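Local coordinates for EXOU (PDB 4AKX), which acts as a cytotoxic phospholipase of the Pseudomonas aeruginosa type III secretion system and forms a complex with the chaperone SpcU, at residues L508-D522 with L549-L563. Residues are numbered along the deposited sequence; the frame is centred on the assembly and turned at random.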
ATOM      1  N   LEU B 508     -12.522 -38.717  38.174  1.00 81.00           N
ATOM      2  CA  LEU B 508     -13.780 -38.153  37.648  1.00 91.17           C
ATOM      3  C   LEU B 508     -14.357 -37.101  38.579  1.00 97.86           C
ATOM      4  O   LEU B 508     -14.275 -35.894  38.313  1.00103.70           O
ATOM      5  CB  LEU B 508     -14.830 -39.261  37.439  1.00 90.13           C
ATOM      6  CG  LEU B 508     -16.251 -38.913  36.948  1.00 86.76           C
ATOM      7  CD1 LEU B 508     -16.526 -39.746  35.711  1.00 88.49           C
ATOM      8  CD2 LEU B 508     -17.365 -39.105  37.990  1.00 83.54           C
ATOM      9  N   LYS B 509     -14.988 -37.587  39.652  1.00104.88           N
ATOM     10  CA  LYS B 509     -15.554 -36.744  40.688  1.00 98.77           C
ATOM     11  C   LYS B 509     -14.433 -36.281  41.587  1.00 97.13           C
ATOM     12  O   LYS B 509     -13.739 -37.108  42.214  1.00 91.75           O
ATOM     13  CB  LYS B 509     -16.599 -37.506  41.511  1.00 99.59           C
ATOM     14  CG  LYS B 509     -17.415 -36.620  42.448  1.00109.16           C
ATOM     15  CD  LYS B 509     -18.398 -35.703  41.696  1.00113.38           C
ATOM     16  CE  LYS B 509     -19.226 -34.867  42.684  1.00121.80           C
ATOM     17  NZ  LYS B 509     -20.601 -34.569  42.186  1.00123.51           N
ATOM     18  N   LEU B 510     -14.228 -34.962  41.599  1.00 89.83           N
ATOM     19  CA  LEU B 510     -13.397 -34.319  42.591  1.00 82.40           C
ATOM     20  C   LEU B 510     -13.959 -34.492  44.009  1.00 87.14           C
ATOM     21  O   LEU B 510     -14.806 -33.726  44.441  1.00 98.39           O
ATOM     22  CB  LEU B 510     -13.220 -32.856  42.247  1.00 75.30           C
ATOM     23  CG  LEU B 510     -11.935 -32.536  41.475  1.00 71.91           C
ATOM     24  CD1 LEU B 510     -11.933 -33.127  40.058  1.00 70.30           C
ATOM     25  CD2 LEU B 510     -11.735 -31.034  41.460  1.00 61.69           C
ATOM     26  N   ASP B 511     -13.541 -35.577  44.661  1.00 83.51           N
ATOM     27  CA  ASP B 511     -13.572 -35.758  46.110  1.00 81.69           C
ATOM     28  C   ASP B 511     -12.946 -34.602  46.913  1.00 82.34           C
ATOM     29  O   ASP B 511     -12.205 -33.756  46.380  1.00 78.52           O
ATOM     30  CB  ASP B 511     -12.824 -37.068  46.466  1.00 88.58           C
ATOM     31  CG  ASP B 511     -11.348 -37.111  45.907  1.00 92.20           C
ATOM     32  OD1 ASP B 511     -10.694 -36.034  45.766  1.00 86.80           O
ATOM     33  OD2 ASP B 511     -10.837 -38.229  45.628  1.00 88.81           O
ATOM     34  N   GLU B 512     -13.159 -34.643  48.222  1.00 82.86           N
ATOM     35  CA  GLU B 512     -12.609 -33.649  49.115  1.00 84.36           C
ATOM     36  C   GLU B 512     -11.064 -33.542  49.101  1.00 81.01           C
ATOM     37  O   GLU B 512     -10.515 -32.434  49.139  1.00 79.93           O
ATOM     38  CB  GLU B 512     -13.110 -33.888  50.528  1.00 94.98           C
ATOM     39  CG  GLU B 512     -12.873 -32.706  51.453  1.00112.37           C
ATOM     40  CD  GLU B 512     -12.368 -33.181  52.832  1.00128.82           C
ATOM     41  OE1 GLU B 512     -12.720 -34.326  53.235  1.00145.86           O
ATOM     42  OE2 GLU B 512     -11.620 -32.407  53.508  1.00135.62           O
ATOM     43  N   ALA B 513     -10.377 -34.684  49.083  1.00 78.13           N
ATOM     44  CA  ALA B 513      -8.911 -34.715  49.146  1.00 70.08           C
ATOM     45  C   ALA B 513      -8.270 -33.912  48.016  1.00 70.63           C
ATOM     46  O   ALA B 513      -7.315 -33.169  48.250  1.00 76.26           O
ATOM     47  CB  ALA B 513      -8.400 -36.144  49.136  1.00 67.85           C
HETATM   48  N   MSE B 514      -8.805 -34.018  46.800  1.00 67.70           N
HETATM   49  CA  MSE B 514      -8.307 -33.176  45.715  1.00 66.15           C
HETATM   50  C   MSE B 514      -8.628 -31.722  46.009  1.00 66.11           C
HETATM   51  O   MSE B 514      -7.778 -30.824  45.826  1.00 63.57           O
HETATM   52  CB  MSE B 514      -8.886 -33.578  44.374  1.00 68.09           C
HETATM   53  CG  MSE B 514      -8.687 -35.064  44.167  1.00 78.80           C
HETATM   54 SE   MSE B 514      -9.138 -35.576  42.318  1.00100.10          SE
HETATM   55  CE  MSE B 514     -10.805 -36.559  42.676  1.00 92.80           C
ATOM     56  N   ARG B 515      -9.844 -31.465  46.483  1.00 62.84           N
ATOM     57  CA  ARG B 515     -10.215 -30.111  46.787  1.00 63.57           C
ATOM     58  C   ARG B 515      -9.221 -29.493  47.752  1.00 63.30           C
ATOM     59  O   ARG B 515      -8.810 -28.341  47.580  1.00 62.01           O
ATOM     60  CB  ARG B 515     -11.631 -30.035  47.324  1.00 69.93           C
ATOM     61  CG  ARG B 515     -12.650 -29.771  46.227  1.00 81.25           C
ATOM     62  CD  ARG B 515     -14.055 -30.005  46.740  1.00 98.01           C
ATOM     63  NE  ARG B 515     -14.910 -30.670  45.764  1.00104.11           N
ATOM     64  CZ  ARG B 515     -15.967 -31.414  46.093  1.00120.66           C
ATOM     65  NH1 ARG B 515     -16.277 -31.600  47.378  1.00116.29           N
ATOM     66  NH2 ARG B 515     -16.704 -31.989  45.139  1.00125.57           N
ATOM     67  N   SER B 516      -8.789 -30.284  48.729  1.00 63.22           N
ATOM     68  CA  SER B 516      -7.934 -29.801  49.785  1.00 61.81           C
ATOM     69  C   SER B 516      -6.588 -29.431  49.245  1.00 64.52           C
ATOM     70  O   SER B 516      -5.983 -28.431  49.669  1.00 70.82           O
ATOM     71  CB  SER B 516      -7.769 -30.867  50.813  1.00 62.35           C
ATOM     72  OG  SER B 516      -9.044 -31.248  51.257  1.00 73.87           O
ATOM     73  N   ALA B 517      -6.098 -30.241  48.313  1.00 60.59           N
ATOM     74  CA  ALA B 517      -4.792 -29.985  47.735  1.00 54.93           C
ATOM     75  C   ALA B 517      -4.911 -28.842  46.769  1.00 54.21           C
ATOM     76  O   ALA B 517      -4.021 -28.023  46.689  1.00 53.35           O
ATOM     77  CB  ALA B 517      -4.253 -31.219  47.036  1.00 53.30           C
ATOM     78  N   LEU B 518      -6.003 -28.788  46.006  1.00 53.10           N
ATOM     79  CA  LEU B 518      -6.205 -27.642  45.133  1.00 51.45           C
ATOM     80  C   LEU B 518      -6.327 -26.355  45.951  1.00 53.91           C
ATOM     81  O   LEU B 518      -5.851 -25.286  45.528  1.00 51.30           O
ATOM     82  CB  LEU B 518      -7.396 -27.847  44.217  1.00 48.67           C
ATOM     83  CG  LEU B 518      -7.138 -28.853  43.121  1.00 46.70           C
ATOM     84  CD1 LEU B 518      -8.407 -29.412  42.535  1.00 44.15           C
ATOM     85  CD2 LEU B 518      -6.292 -28.178  42.052  1.00 45.90           C
ATOM     86  N   GLN B 519      -6.866 -26.481  47.163  1.00 55.84           N
ATOM     87  CA  GLN B 519      -6.868 -25.360  48.113  1.00 59.36           C
ATOM     88  C   GLN B 519      -5.482 -24.944  48.569  1.00 59.69           C
ATOM     89  O   GLN B 519      -5.246 -23.783  48.867  1.00 58.58           O
ATOM     90  CB  GLN B 519      -7.751 -25.664  49.303  1.00 58.47           C
ATOM     91  CG  GLN B 519      -9.192 -25.674  48.868  1.00 68.99           C
ATOM     92  CD  GLN B 519     -10.147 -26.059  49.952  1.00 71.26           C
ATOM     93  OE1 GLN B 519      -9.749 -26.442  51.037  1.00 77.69           O
ATOM     94  NE2 GLN B 519     -11.429 -25.939  49.663  1.00 81.80           N
ATOM     95  N   ARG B 520      -4.570 -25.902  48.634  1.00 59.45           N
ATOM     96  CA  ARG B 520      -3.267 -25.616  49.156  1.00 59.96           C
ATOM     97  C   ARG B 520      -2.464 -24.934  48.093  1.00 61.91           C
ATOM     98  O   ARG B 520      -1.647 -24.052  48.378  1.00 65.65           O
ATOM     99  CB  ARG B 520      -2.580 -26.887  49.629  1.00 60.21           C
ATOM    100  CG  ARG B 520      -2.832 -27.169  51.086  1.00 66.19           C
ATOM    101  CD  ARG B 520      -2.019 -28.347  51.580  1.00 69.93           C
ATOM    102  NE  ARG B 520      -2.636 -28.915  52.775  1.00 72.24           N
ATOM    103  CZ  ARG B 520      -2.644 -28.319  53.959  1.00 72.03           C
ATOM    104  NH1 ARG B 520      -2.066 -27.134  54.117  1.00 64.39           N
ATOM    105  NH2 ARG B 520      -3.238 -28.905  54.987  1.00 84.42           N
ATOM    106  N   LEU B 521      -2.719 -25.340  46.854  1.00 64.57           N
ATOM    107  CA  LEU B 521      -2.091 -24.735  45.696  1.00 60.20           C
ATOM    108  C   LEU B 521      -2.655 -23.355  45.488  1.00 61.07           C
ATOM    109  O   LEU B 521      -1.887 -22.418  45.272  1.00 64.83           O
ATOM    110  CB  LEU B 521      -2.342 -25.557  44.446  1.00 59.91           C
ATOM    111  CG  LEU B 521      -1.641 -26.897  44.376  1.00 60.53           C
ATOM    112  CD1 LEU B 521      -2.009 -27.578  43.064  1.00 55.57           C
ATOM    113  CD2 LEU B 521      -0.155 -26.629  44.465  1.00 57.24           C
ATOM    114  N   ASP B 522      -3.983 -23.213  45.565  1.00 53.99           N
ATOM    115  CA  ASP B 522      -4.578 -21.897  45.394  1.00 55.16           C
ATOM    116  C   ASP B 522      -3.971 -20.899  46.360  1.00 55.78           C
ATOM    117  O   ASP B 522      -3.811 -19.752  46.032  1.00 61.83           O
ATOM    118  CB  ASP B 522      -6.082 -21.932  45.570  1.00 64.52           C
ATOM    119  CG  ASP B 522      -6.796 -22.775  44.484  1.00 80.31           C
ATOM    120  OD1 ASP B 522      -6.462 -22.652  43.276  1.00 84.26           O
ATOM    121  OD2 ASP B 522      -7.717 -23.556  44.841  1.00 87.01           O
ATOM    122  N   LEU B 549      -6.434 -35.582  35.382  1.00 60.87           N
ATOM    123  CA  LEU B 549      -7.390 -34.684  35.989  1.00 59.00           C
ATOM    124  C   LEU B 549      -7.769 -33.544  35.056  1.00 58.04           C
ATOM    125  O   LEU B 549      -8.915 -33.147  35.020  1.00 58.41           O
ATOM    126  CB  LEU B 549      -6.815 -34.106  37.257  1.00 58.72           C
ATOM    127  CG  LEU B 549      -7.533 -32.850  37.734  1.00 58.46           C
ATOM    128  CD1 LEU B 549      -8.741 -33.276  38.563  1.00 64.15           C
ATOM    129  CD2 LEU B 549      -6.612 -31.954  38.543  1.00 52.55           C
ATOM    130  N   LEU B 550      -6.794 -32.986  34.338  1.00 58.60           N
ATOM    131  CA  LEU B 550      -7.085 -31.918  33.388  1.00 57.25           C
ATOM    132  C   LEU B 550      -7.986 -32.439  32.278  1.00 64.77           C
ATOM    133  O   LEU B 550      -8.894 -31.742  31.848  1.00 73.91           O
ATOM    134  CB  LEU B 550      -5.816 -31.341  32.787  1.00 51.05           C
ATOM    135  CG  LEU B 550      -4.659 -30.875  33.647  1.00 48.16           C
ATOM    136  CD1 LEU B 550      -3.557 -30.415  32.717  1.00 54.11           C
ATOM    137  CD2 LEU B 550      -5.032 -29.690  34.499  1.00 45.97           C
ATOM    138  N   ASP B 551      -7.744 -33.664  31.814  1.00 63.15           N
ATOM    139  CA  ASP B 551      -8.573 -34.224  30.770  1.00 69.97           C
ATOM    140  C   ASP B 551     -10.004 -34.322  31.229  1.00 69.15           C
ATOM    141  O   ASP B 551     -10.925 -34.266  30.416  1.00 77.11           O
ATOM    142  CB  ASP B 551      -8.087 -35.610  30.339  1.00 83.59           C
ATOM    143  CG  ASP B 551      -6.727 -35.576  29.647  1.00 99.71           C
ATOM    144  OD1 ASP B 551      -6.387 -34.546  29.010  1.00111.50           O
ATOM    145  OD2 ASP B 551      -5.993 -36.587  29.749  1.00105.54           O
ATOM    146  N   ALA B 552     -10.192 -34.493  32.533  1.00 65.49           N
ATOM    147  CA  ALA B 552     -11.519 -34.746  33.101  1.00 63.51           C
ATOM    148  C   ALA B 552     -12.297 -33.447  33.344  1.00 65.51           C
ATOM    149  O   ALA B 552     -13.477 -33.336  33.006  1.00 74.57           O
ATOM    150  CB  ALA B 552     -11.390 -35.530  34.381  1.00 58.32           C
HETATM  151  N   MSE B 553     -11.625 -32.448  33.889  1.00 58.86           N
HETATM  152  CA  MSE B 553     -12.238 -31.170  34.070  1.00 58.90           C
HETATM  153  C   MSE B 553     -12.233 -30.339  32.788  1.00 63.85           C
HETATM  154  O   MSE B 553     -12.576 -29.157  32.810  1.00 64.48           O
HETATM  155  CB  MSE B 553     -11.463 -30.528  35.204  1.00 57.08           C
HETATM  156  CG  MSE B 553     -11.626 -31.372  36.472  1.00 68.65           C
HETATM  157 SE   MSE B 553     -13.498 -31.389  37.196  1.00 89.76          SE
HETATM  158  CE  MSE B 553     -14.082 -33.220  36.705  1.00 81.30           C
ATOM    159  N   ARG B 554     -11.863 -30.942  31.655  1.00 64.03           N
ATOM    160  CA  ARG B 554     -11.879 -30.230  30.381  1.00 65.00           C
ATOM    161  C   ARG B 554     -13.260 -29.606  30.114  1.00 70.16           C
ATOM    162  O   ARG B 554     -14.284 -30.291  30.189  1.00 75.95           O
ATOM    163  CB  ARG B 554     -11.477 -31.159  29.239  1.00 67.19           C
ATOM    164  CG  ARG B 554     -11.242 -30.457  27.927  1.00 71.12           C
ATOM    165  CD  ARG B 554     -11.628 -31.322  26.747  1.00 86.75           C
ATOM    166  NE  ARG B 554     -11.495 -30.559  25.503  1.00110.78           N
ATOM    167  CZ  ARG B 554     -11.474 -31.081  24.274  1.00113.64           C
ATOM    168  NH1 ARG B 554     -11.563 -32.396  24.096  1.00119.78           N
ATOM    169  NH2 ARG B 554     -11.359 -30.279  23.216  1.00109.52           N
ATOM    170  N   GLY B 555     -13.282 -28.295  29.869  1.00 66.86           N
ATOM    171  CA  GLY B 555     -14.506 -27.585  29.556  1.00 67.50           C
ATOM    172  C   GLY B 555     -15.322 -27.170  30.753  1.00 70.09           C
ATOM    173  O   GLY B 555     -16.327 -26.507  30.606  1.00 74.82           O
ATOM    174  N   GLN B 556     -14.880 -27.544  31.949  1.00 74.76           N
ATOM    175  CA  GLN B 556     -15.667 -27.329  33.176  1.00 74.76           C
ATOM    176  C   GLN B 556     -15.309 -26.036  33.907  1.00 72.37           C
ATOM    177  O   GLN B 556     -14.166 -25.538  33.779  1.00 73.84           O
ATOM    178  CB  GLN B 556     -15.516 -28.524  34.110  1.00 74.74           C
ATOM    179  CG  GLN B 556     -16.071 -29.807  33.516  1.00 88.13           C
ATOM    180  CD  GLN B 556     -16.646 -30.729  34.566  1.00 95.75           C
ATOM    181  OE1 GLN B 556     -17.453 -30.308  35.400  1.00102.47           O
ATOM    182  NE2 GLN B 556     -16.232 -32.001  34.537  1.00 98.39           N
ATOM    183  N   THR B 557     -16.276 -25.478  34.649  1.00 66.13           N
ATOM    184  CA  THR B 557     -15.983 -24.326  35.504  1.00 66.12           C
ATOM    185  C   THR B 557     -15.692 -24.763  36.917  1.00 74.23           C
ATOM    186  O   THR B 557     -16.572 -25.343  37.586  1.00 89.48           O
ATOM    187  CB  THR B 557     -17.143 -23.353  35.613  1.00 64.78           C
ATOM    188  OG1 THR B 557     -17.501 -22.865  34.314  1.00 67.35           O
ATOM    189  CG2 THR B 557     -16.736 -22.193  36.519  1.00 61.05           C
ATOM    190  N   VAL B 558     -14.500 -24.421  37.412  1.00 68.42           N
ATOM    191  CA  VAL B 558     -14.034 -24.955  38.697  1.00 60.65           C
ATOM    192  C   VAL B 558     -13.729 -23.917  39.751  1.00 61.31           C
ATOM    193  O   VAL B 558     -13.069 -22.946  39.471  1.00 63.19           O
ATOM    194  CB  VAL B 558     -12.787 -25.788  38.522  1.00 54.03           C
ATOM    195  CG1 VAL B 558     -13.002 -26.788  37.414  1.00 51.98           C
ATOM    196  CG2 VAL B 558     -11.600 -24.888  38.228  1.00 52.79           C
ATOM    197  N   GLN B 559     -14.163 -24.197  40.983  1.00 70.56           N
ATOM    198  CA  GLN B 559     -13.891 -23.407  42.201  1.00 66.16           C
ATOM    199  C   GLN B 559     -12.433 -22.925  42.293  1.00 63.49           C
ATOM    200  O   GLN B 559     -12.172 -21.758  42.517  1.00 65.13           O
ATOM    201  CB  GLN B 559     -14.188 -24.259  43.431  1.00 69.56           C
ATOM    202  CG  GLN B 559     -15.614 -24.279  43.967  1.00 80.43           C
ATOM    203  CD  GLN B 559     -15.638 -24.837  45.397  1.00 99.34           C
ATOM    204  OE1 GLN B 559     -15.686 -26.053  45.596  1.00112.39           O
ATOM    205  NE2 GLN B 559     -15.513 -23.950  46.399  1.00103.36           N
ATOM    206  N   SER B 560     -11.484 -23.830  42.110  1.00 60.28           N
ATOM    207  CA  SER B 560     -10.076 -23.494  42.254  1.00 55.57           C
ATOM    208  C   SER B 560      -9.499 -22.650  41.107  1.00 55.84           C
ATOM    209  O   SER B 560      -9.425 -23.113  39.984  1.00 61.65           O
ATOM    210  CB  SER B 560      -9.259 -24.766  42.359  1.00 53.69           C
ATOM    211  OG  SER B 560      -7.919 -24.448  42.115  1.00 56.76           O
ATOM    212  N   PRO B 561      -8.996 -21.440  41.415  1.00 56.93           N
ATOM    213  CA  PRO B 561      -8.196 -20.633  40.484  1.00 51.53           C
ATOM    214  C   PRO B 561      -7.039 -21.354  39.792  1.00 51.25           C
ATOM    215  O   PRO B 561      -6.727 -21.006  38.648  1.00 52.95           O
ATOM    216  CB  PRO B 561      -7.614 -19.517  41.378  1.00 45.45           C
ATOM    217  CG  PRO B 561      -7.988 -19.861  42.762  1.00 48.92           C
ATOM    218  CD  PRO B 561      -9.207 -20.722  42.679  1.00 55.80           C
ATOM    219  N   VAL B 562      -6.360 -22.286  40.476  1.00 50.91           N
ATOM    220  CA  VAL B 562      -5.119 -22.837  39.916  1.00 47.38           C
ATOM    221  C   VAL B 562      -5.519 -23.807  38.845  1.00 48.01           C
ATOM    222  O   VAL B 562      -5.037 -23.769  37.703  1.00 47.44           O
ATOM    223  CB  VAL B 562      -4.268 -23.549  40.954  1.00 44.07           C
ATOM    224  CG1 VAL B 562      -3.349 -24.552  40.270  1.00 45.83           C
ATOM    225  CG2 VAL B 562      -3.443 -22.535  41.708  1.00 45.66           C
ATOM    226  N   LEU B 563      -6.487 -24.622  39.203  1.00 44.62           N
ATOM    227  CA  LEU B 563      -7.090 -25.493  38.273  1.00 44.58           C
ATOM    228  C   LEU B 563      -7.711 -24.725  37.104  1.00 46.18           C
ATOM    229  O   LEU B 563      -7.608 -25.158  35.975  1.00 47.74           O
ATOM    230  CB  LEU B 563      -8.138 -26.324  38.976  1.00 43.36           C
ATOM    231  CG  LEU B 563      -8.565 -27.561  38.178  1.00 46.24           C
ATOM    232  CD1 LEU B 563      -7.377 -28.434  37.699  1.00 40.95           C
ATOM    233  CD2 LEU B 563      -9.593 -28.352  39.001  1.00 45.65           C
TER
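Asp-522 reaches from helix 512-524 to the first turn of helix 561-591, where one of its carboxylate oxygens takes both hydrogen bonds of this contact. Ser-560 OG donates to Asp-522 OD1 at 2.6 Å, on the syn lone pair, while Val-562 N gives its hydrogen to that same OD1 at 2.8 Å, nearly in line with the C-O bond. Ser-560 is the N-cap residue of helix 561-591: OG, turned anti to its own backbone N (chi1 163°), also accepts from Leu-563 N at 3.2 Å. The serine hydroxyl therefore links the carboxylate to the helix start, and the Pro-561 ring lies across the acid at about a right angle, with CG 3.2 Å from Asp-522 OD1.

Most of the remaining contact is apolar. Next to the cap, Leu-518 brings both methyls to Leu-563: Leu-518 CD1 touches Leu-563 CD2, and Leu-518 CD2 touches Leu-563 CB. Leu-521 CB meets Val-562 CG2 at 4.2 Å. Farther along, Leu-510, at the centre of an inverse gamma turn before the helix, points its CD1 into the corner between Leu-549 CD1, 3.5 Å away, and Met-553 SE, at 3.7 Å. The bent chain of Met-553, a selenomethionine, brings CG, SE and CE all alongside Leu-510 CD1. Leu-510 CD2 faces Leu-563, tying the two leucine clusters together.

Helix 512-524 also packs on helix 474-502 through Met-514, Ala-517 and Leu-521, while Met-553 also touches Leu-567. Within the middle helical domain, the contact thus joins helix 512-524 and the turn before it to the end of helix 544-552 and the start of helix 561-591. Having an acid accept at the amino end of helix 561-591 suggests that the negative charge is stabilised by the helix dipole as well as by its two donors, with leucine, valine and selenomethionine side chains making up most of the remaining interface.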